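Local coordinates for protein aldolase (Escherichia coli, PDB 6VOP) that is a putative class II aldolase of the aldolase and adducin N-terminal domain family, with an AraD-like alpha/beta fold and no established function, at residues V80-R92 / I146-F160. The protein carries 2 engineered substitutions. Sequence-based numbering, arbitrary orientation.
Sequences VLFHLALYRNNPR and IAQDLAELAADNQAF
Phe82, Ala85 and Leu86 on helix 80-89 pack against Ala147, Leu150 and Ala151 of helix 144-153 and against Ala154, which follows them in the chain, joining two nearly parallel helices on one side of the central mixed sheet of an AraD-like class II aldolase fold. The segment axes approach to 8.2 Å at a crossing angle of -21°, a closeness that the small alanine side chains permit. Ala85 CB comes within 4.1 Å of Ala151 CB, and Phe82 CB lies 3.6 Å from Ala147 CB. The ring of Phe82 turns away from the neighbouring helix and toward the sheet: with CG placed between backbone N and carbonyl carbon (chi1 64°), it runs alongside Ile146 and obliquely across Leu150, whose CD1 approaches Phe82 CD1 to 3.5 Å. Beyond, this ring makes an edge-to-face contact with His98 of strand 95-99. Leu86 uses its CD2 branch, wedged among Leu150 CB, Ala154 CB and Phe160 CE2 of strand 159-162. Phe82 and Leu86 both pack on Val168 of strand 166-171, and Leu86 also on Cys170.

Polar groups gather near the C-terminal ends of the helices. Asn89 ND2 lies 3.5 Å from Ala151 CB and turns back to Ala85 O (3.0 Å), which sits close to the amide plane, a bond that fixes the rotation of the carboxamide. A water joins the segments, accepting from Asn90 ND2 and donating to Asn157 O. The CA of Ala155 makes a CH...O contact with Asn89 O. At the solvent-exposed end of the contact, the bent Arg92 chain brings the guanidinium edge to Ala155 O, where NH2 forms a weak hydrogen bond of 3.3 Å.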
# COMPACT_ATOMS: atom_id res chain seq x y z
N VAL A 80 1.21 6.17 27.38
CA VAL A 80 0.13 6.96 27.96
C VAL A 80 0.66 8.05 28.88
O VAL A 80 -0.01 9.06 29.10
CB VAL A 80 -0.87 6.02 28.68
CG1 VAL A 80 -1.92 6.80 29.45
CG2 VAL A 80 -1.54 5.09 27.67
N LEU A 81 1.88 7.88 29.41
CA LEU A 81 2.44 8.86 30.32
C LEU A 81 2.54 10.24 29.67
O LEU A 81 2.23 11.25 30.32
CB LEU A 81 3.81 8.40 30.82
CG LEU A 81 3.76 7.52 32.06
CD1 LEU A 81 5.14 6.97 32.39
CD2 LEU A 81 3.19 8.28 33.24
N PHE A 82 2.95 10.31 28.41
CA PHE A 82 2.98 11.61 27.75
C PHE A 82 1.65 11.98 27.11
O PHE A 82 1.45 13.16 26.80
CB PHE A 82 4.13 11.69 26.72
CG PHE A 82 4.01 10.73 25.55
CD1 PHE A 82 3.14 10.98 24.50
CD2 PHE A 82 4.84 9.62 25.48
CE1 PHE A 82 3.06 10.12 23.42
CE2 PHE A 82 4.77 8.75 24.40
CZ PHE A 82 3.88 9.00 23.37
N HIS A 83 0.74 11.02 26.91
CA HIS A 83 -0.63 11.38 26.57
C HIS A 83 -1.22 12.28 27.65
O HIS A 83 -1.80 13.33 27.35
CB HIS A 83 -1.48 10.12 26.40
CG HIS A 83 -1.23 9.39 25.12
ND1 HIS A 83 -2.23 9.06 24.24
CD2 HIS A 83 -0.08 8.90 24.58
CE1 HIS A 83 -1.72 8.41 23.21
NE2 HIS A 83 -0.42 8.30 23.39
N LEU A 84 -1.07 11.89 28.91
CA LEU A 84 -1.60 12.68 30.02
C LEU A 84 -0.94 14.05 30.10
O LEU A 84 -1.58 15.02 30.51
CB LEU A 84 -1.42 11.92 31.33
CG LEU A 84 -2.25 10.65 31.50
CD1 LEU A 84 -1.54 9.67 32.41
CD2 LEU A 84 -3.63 11.00 32.05
N ALA A 85 0.34 14.14 29.73
CA ALA A 85 1.02 15.43 29.73
C ALA A 85 0.38 16.40 28.74
O ALA A 85 0.29 17.60 29.02
CB ALA A 85 2.50 15.24 29.40
N LEU A 86 -0.10 15.89 27.60
CA LEU A 86 -0.73 16.76 26.61
C LEU A 86 -2.10 17.22 27.08
O LEU A 86 -2.47 18.38 26.87
CB LEU A 86 -0.83 16.03 25.27
CG LEU A 86 0.52 15.60 24.69
CD1 LEU A 86 0.31 14.66 23.51
CD2 LEU A 86 1.33 16.82 24.28
N TYR A 87 -2.87 16.33 27.70
CA TYR A 87 -4.19 16.72 28.19
C TYR A 87 -4.09 17.73 29.33
O TYR A 87 -4.93 18.63 29.44
CB TYR A 87 -4.97 15.49 28.65
CG TYR A 87 -5.32 14.52 27.55
CD1 TYR A 87 -6.14 14.90 26.49
CD2 TYR A 87 -4.85 13.21 27.57
CE1 TYR A 87 -6.46 14.01 25.48
CE2 TYR A 87 -5.17 12.32 26.57
CZ TYR A 87 -5.98 12.72 25.53
OH TYR A 87 -6.30 11.83 24.53
N ARG A 88 -3.06 17.61 30.17
CA ARG A 88 -2.91 18.49 31.32
C ARG A 88 -2.41 19.88 30.96
O ARG A 88 -2.44 20.77 31.81
CB ARG A 88 -1.97 17.86 32.35
CG ARG A 88 -2.58 16.72 33.14
CD ARG A 88 -1.76 16.42 34.38
NE ARG A 88 -0.58 15.61 34.09
CZ ARG A 88 -0.51 14.30 34.26
NH1 ARG A 88 -1.56 13.63 34.72
NH2 ARG A 88 0.61 13.65 33.96
N ASN A 89 -1.94 20.09 29.73
CA ASN A 89 -1.39 21.37 29.32
C ASN A 89 -2.08 21.94 28.09
O ASN A 89 -1.61 22.95 27.54
CB ASN A 89 0.11 21.25 29.08
CG ASN A 89 0.89 21.08 30.37
OD1 ASN A 89 1.36 22.05 30.96
ND2 ASN A 89 1.02 19.84 30.82
N ASN A 90 -3.17 21.33 27.64
CA ASN A 90 -3.96 21.85 26.52
C ASN A 90 -5.40 21.41 26.74
O ASN A 90 -5.73 20.24 26.51
CB ASN A 90 -3.43 21.38 25.17
CG ASN A 90 -4.09 22.09 24.01
OD1 ASN A 90 -4.88 23.02 24.20
ND2 ASN A 90 -3.78 21.66 22.79
N PRO A 91 -6.27 22.32 27.17
CA PRO A 91 -7.67 21.92 27.42
C PRO A 91 -8.44 21.59 26.16
O PRO A 91 -9.48 20.94 26.25
CB PRO A 91 -8.26 23.15 28.13
CG PRO A 91 -7.44 24.29 27.61
CD PRO A 91 -6.05 23.75 27.42
N ARG A 92 -7.95 22.01 24.99
CA ARG A 92 -8.62 21.71 23.73
C ARG A 92 -8.18 20.38 23.13
O ARG A 92 -8.75 19.96 22.12
CB ARG A 92 -8.37 22.84 22.72
CG ARG A 92 -9.18 24.10 22.99
CD ARG A 92 -8.38 25.35 22.66
NE ARG A 92 -7.17 25.47 23.47
CZ ARG A 92 -5.94 25.52 22.96
NH1 ARG A 92 -5.76 25.46 21.65
NH2 ARG A 92 -4.89 25.63 23.77
N ILE A 146 10.55 12.81 27.74
CA ILE A 146 9.66 12.88 26.58
C ILE A 146 8.34 13.53 26.97
O ILE A 146 7.84 14.42 26.28
CB ILE A 146 9.45 11.47 25.99
CG1 ILE A 146 10.74 10.97 25.35
CG2 ILE A 146 8.31 11.49 24.97
CD1 ILE A 146 10.64 9.58 24.75
N ALA A 147 7.76 13.09 28.09
CA ALA A 147 6.51 13.67 28.56
C ALA A 147 6.71 15.11 29.04
O ALA A 147 5.84 15.96 28.84
CB ALA A 147 5.92 12.82 29.68
N GLN A 148 7.86 15.39 29.67
CA GLN A 148 8.12 16.73 30.17
C GLN A 148 8.26 17.73 29.02
O GLN A 148 7.79 18.87 29.12
CB GLN A 148 9.37 16.74 31.05
CG GLN A 148 9.25 15.90 32.31
CD GLN A 148 10.60 15.64 32.96
OE1 GLN A 148 11.63 16.14 32.50
NE2 GLN A 148 10.59 14.85 34.02
N ASP A 149 8.92 17.32 27.93
CA ASP A 149 9.06 18.21 26.79
C ASP A 149 7.72 18.43 26.10
O ASP A 149 7.39 19.56 25.71
CB ASP A 149 10.08 17.64 25.80
CG ASP A 149 11.48 17.64 26.36
OD1 ASP A 149 11.71 18.27 27.41
OD2 ASP A 149 12.36 17.00 25.75
N LEU A 150 6.93 17.37 25.94
CA LEU A 150 5.62 17.51 25.30
C LEU A 150 4.69 18.39 26.12
O LEU A 150 3.83 19.07 25.55
CB LEU A 150 4.99 16.13 25.08
CG LEU A 150 5.51 15.34 23.88
CD1 LEU A 150 4.92 13.95 23.85
CD2 LEU A 150 5.20 16.08 22.59
N ALA A 151 4.85 18.40 27.44
CA ALA A 151 4.04 19.30 28.27
C ALA A 151 4.41 20.76 28.04
O ALA A 151 3.57 21.64 28.21
CB ALA A 151 4.19 18.93 29.74
N GLU A 152 5.67 21.03 27.66
CA GLU A 152 6.07 22.41 27.43
C GLU A 152 5.48 22.95 26.13
O GLU A 152 5.13 24.13 26.04
CB GLU A 152 7.60 22.52 27.40
CG GLU A 152 8.28 22.03 28.67
CD GLU A 152 8.42 23.11 29.73
OE1 GLU A 152 7.81 24.19 29.57
OE2 GLU A 152 9.14 22.88 30.72
N LEU A 153 5.36 22.09 25.11
CA LEU A 153 4.89 22.50 23.80
C LEU A 153 3.40 22.23 23.59
O LEU A 153 2.88 22.53 22.51
CB LEU A 153 5.69 21.78 22.71
CG LEU A 153 7.22 21.90 22.79
CD1 LEU A 153 7.88 20.79 21.99
CD2 LEU A 153 7.68 23.26 22.30
N ALA A 154 2.71 21.69 24.59
CA ALA A 154 1.33 21.26 24.39
C ALA A 154 0.38 22.44 24.23
O ALA A 154 -0.62 22.33 23.50
CB ALA A 154 0.88 20.37 25.54
N ALA A 155 0.66 23.56 24.90
CA ALA A 155 -0.31 24.65 24.94
C ALA A 155 -0.53 25.29 23.57
O ALA A 155 -1.63 25.76 23.28
CB ALA A 155 0.14 25.71 25.95
N ASP A 156 0.51 25.33 22.72
CA ASP A 156 0.43 26.07 21.47
C ASP A 156 0.77 25.21 20.26
O ASP A 156 1.11 25.75 19.20
CB ASP A 156 1.33 27.30 21.51
CG ASP A 156 0.92 28.28 22.60
OD1 ASP A 156 -0.30 28.53 22.74
OD2 ASP A 156 1.81 28.79 23.31
N ASN A 157 0.69 23.88 20.38
CA ASN A 157 0.92 22.99 19.26
C ASN A 157 0.02 21.78 19.40
O ASN A 157 -0.25 21.32 20.51
CB ASN A 157 2.39 22.54 19.16
CG ASN A 157 3.35 23.71 19.07
OD1 ASN A 157 3.38 24.43 18.07
ND2 ASN A 157 4.15 23.90 20.11
N GLN A 158 -0.44 21.26 18.26
CA GLN A 158 -1.26 20.06 18.24
C GLN A 158 -0.60 18.89 17.52
O GLN A 158 -1.20 17.82 17.44
CB GLN A 158 -2.63 20.36 17.61
CG GLN A 158 -2.59 21.32 16.44
CD GLN A 158 -3.98 21.79 16.03
OE1 GLN A 158 -4.22 22.98 15.83
NE2 GLN A 158 -4.91 20.84 15.90
N ALA A 159 0.61 19.07 17.00
CA ALA A 159 1.36 17.98 16.40
C ALA A 159 2.82 18.10 16.81
O ALA A 159 3.33 19.20 17.02
CB ALA A 159 1.23 17.96 14.87
N PHE A 160 3.49 16.95 16.93
CA PHE A 160 4.87 16.90 17.38
C PHE A 160 5.58 15.75 16.68
O PHE A 160 4.97 14.71 16.40
CB PHE A 160 4.96 16.72 18.90
CG PHE A 160 4.02 17.59 19.68
CD1 PHE A 160 4.41 18.85 20.10
CD2 PHE A 160 2.74 17.15 19.99
CE1 PHE A 160 3.54 19.66 20.81
CE2 PHE A 160 1.87 17.95 20.70
CZ PHE A 160 2.27 19.21 21.11
O HOH W 1 -2.06 19.66 22.09